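Local coordinates for protein endosialidase (Enterobacteria phage phi92, PDB 4HIZ) that hydrolyses internal alpha-2,8 and alpha-2,9 linkages of sialic acid polymers as a phage endosialidase, at residues W116-D121 with T125-E130. Residues are numbered along the deposited sequence; the frame is centred on the assembly and turned at random.
Sequences WVKSGD and TWSMPE
Asp121 and Thr125 meet at the turn where strand 113-119 of the catalytic beta-propeller domain doubles back, their side chains crossing at about a right angle. The carboxylate grips Thr125 with both oxygens on their syn sides: OD1 takes the backbone N of Thr125 at 2.8 Å, and OD2 takes its OG1 at 2.6 Å. The two bonds fix the carboxylate's rotation. Ser119 lays its CB over the centre of the six-membered ring of Trp126, 3.6 Å from the centroid and 6° off the ring normal, a CH-pi contact. With chi1 at 180°, Ser119 OG turns toward the loop, accepts from Asp121 N in an ST turn and lies 2.8 Å from Thr125 O. Val117 crosses Trp126 at about a right angle, CG2 against its CE3, and sets CG1 near Pro129 CG.

Ser127 substitutes its side chain for a backbone acceptor: its OG receives the N-H of Lys118 at 2.9 Å, while its own N donates to Lys118 O. Trp116 and Glu130 form an antiparallel hydrogen-bonded pair, N to O in both directions, with ring and carboxylate nearly perpendicular (88°). Trp116 NE1 donates to Glu130 OE1 at 3.1 Å, bent and from above the carboxylate plane; NE1 of Trp267 donates to OE2. A water joins OE1 to Lys118 NZ, which salt-bridges Asp511 of the third subunit. Two indole N-H groups and this water would favour the charged form of Glu130.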
# COMPACT_ATOMS: atom_id res chain seq x y z
N TRP A 116 1.13 -13.07 -13.49
CA TRP A 116 1.00 -14.00 -12.37
C TRP A 116 1.20 -13.27 -11.07
O TRP A 116 1.73 -12.15 -11.04
CB TRP A 116 1.97 -15.20 -12.47
CG TRP A 116 3.49 -14.91 -12.50
CD1 TRP A 116 4.18 -13.90 -11.86
CD2 TRP A 116 4.46 -15.70 -13.19
NE1 TRP A 116 5.54 -14.02 -12.12
CE2 TRP A 116 5.73 -15.11 -12.96
CE3 TRP A 116 4.37 -16.84 -14.00
CZ2 TRP A 116 6.91 -15.64 -13.50
CZ3 TRP A 116 5.55 -17.37 -14.54
CH2 TRP A 116 6.79 -16.76 -14.29
N VAL A 117 0.71 -13.90 -10.01
CA VAL A 117 1.19 -13.58 -8.65
C VAL A 117 1.80 -14.85 -8.07
O VAL A 117 1.52 -15.98 -8.55
CB VAL A 117 0.07 -13.02 -7.69
CG1 VAL A 117 -0.42 -11.64 -8.18
CG2 VAL A 117 -1.10 -14.04 -7.57
N LYS A 118 2.64 -14.70 -7.06
CA LYS A 118 3.42 -15.83 -6.55
C LYS A 118 3.40 -15.82 -5.04
O LYS A 118 3.26 -14.74 -4.44
CB LYS A 118 4.90 -15.69 -6.97
CG LYS A 118 5.11 -15.40 -8.47
CD LYS A 118 6.62 -15.33 -8.80
CE LYS A 118 7.31 -14.16 -8.07
NZ LYS A 118 8.68 -13.84 -8.67
N SER A 119 3.58 -16.99 -4.43
CA SER A 119 3.74 -17.05 -2.96
C SER A 119 5.02 -17.75 -2.62
O SER A 119 5.25 -18.89 -3.05
CB SER A 119 2.59 -17.80 -2.28
OG SER A 119 2.85 -17.81 -0.86
N GLY A 120 5.83 -17.08 -1.81
CA GLY A 120 7.04 -17.67 -1.23
C GLY A 120 6.88 -18.20 0.18
O GLY A 120 7.88 -18.53 0.82
N ASP A 121 5.65 -18.28 0.69
CA ASP A 121 5.43 -18.76 2.06
C ASP A 121 4.26 -19.76 2.16
O ASP A 121 3.44 -19.69 3.09
CB ASP A 121 5.23 -17.57 3.02
CG ASP A 121 4.16 -16.61 2.54
OD1 ASP A 121 3.27 -17.03 1.75
OD2 ASP A 121 4.18 -15.44 3.03
N THR A 125 0.97 -15.42 1.81
CA THR A 125 0.99 -14.08 1.22
C THR A 125 1.48 -14.14 -0.21
O THR A 125 2.22 -15.06 -0.59
CB THR A 125 1.88 -13.05 1.99
OG1 THR A 125 3.28 -13.37 1.84
CG2 THR A 125 1.51 -12.98 3.49
N TRP A 126 1.01 -13.18 -1.01
CA TRP A 126 1.14 -13.24 -2.46
C TRP A 126 1.64 -11.90 -2.99
O TRP A 126 1.25 -10.82 -2.50
CB TRP A 126 -0.21 -13.60 -3.08
CG TRP A 126 -0.65 -14.96 -2.65
CD1 TRP A 126 -1.20 -15.31 -1.45
CD2 TRP A 126 -0.54 -16.17 -3.41
NE1 TRP A 126 -1.45 -16.66 -1.42
CE2 TRP A 126 -1.07 -17.21 -2.61
CE3 TRP A 126 -0.06 -16.47 -4.70
CZ2 TRP A 126 -1.14 -18.52 -3.04
CZ3 TRP A 126 -0.11 -17.79 -5.13
CH2 TRP A 126 -0.64 -18.81 -4.30
N SER A 127 2.53 -12.00 -3.98
CA SER A 127 3.23 -10.86 -4.56
C SER A 127 2.33 -9.97 -5.42
O SER A 127 1.16 -10.31 -5.71
CB SER A 127 4.36 -11.36 -5.46
OG SER A 127 3.81 -12.09 -6.60
N MET A 128 2.88 -8.83 -5.84
CA MET A 128 2.16 -7.95 -6.76
C MET A 128 2.05 -8.68 -8.11
O MET A 128 2.88 -9.54 -8.43
CB MET A 128 2.92 -6.63 -6.95
CG MET A 128 4.22 -6.78 -7.73
SD MET A 128 5.17 -5.26 -7.91
CE MET A 128 5.99 -5.21 -6.30
N PRO A 129 1.03 -8.33 -8.91
CA PRO A 129 1.01 -8.95 -10.24
C PRO A 129 2.22 -8.57 -11.08
O PRO A 129 2.69 -7.42 -11.04
CB PRO A 129 -0.24 -8.33 -10.90
CG PRO A 129 -1.10 -7.87 -9.78
CD PRO A 129 -0.10 -7.43 -8.69
N GLU A 130 2.73 -9.55 -11.83
CA GLU A 130 3.77 -9.29 -12.83
C GLU A 130 3.19 -9.62 -14.18
O GLU A 130 2.65 -10.71 -14.37
CB GLU A 130 5.02 -10.17 -12.59
CG GLU A 130 6.06 -9.98 -13.69
CD GLU A 130 7.31 -10.83 -13.51
OE1 GLU A 130 7.43 -11.59 -12.52
OE2 GLU A 130 8.17 -10.70 -14.40
O HOH W 1 8.93 -11.63 -10.45
O HOH W 2 5.12 -14.54 -0.66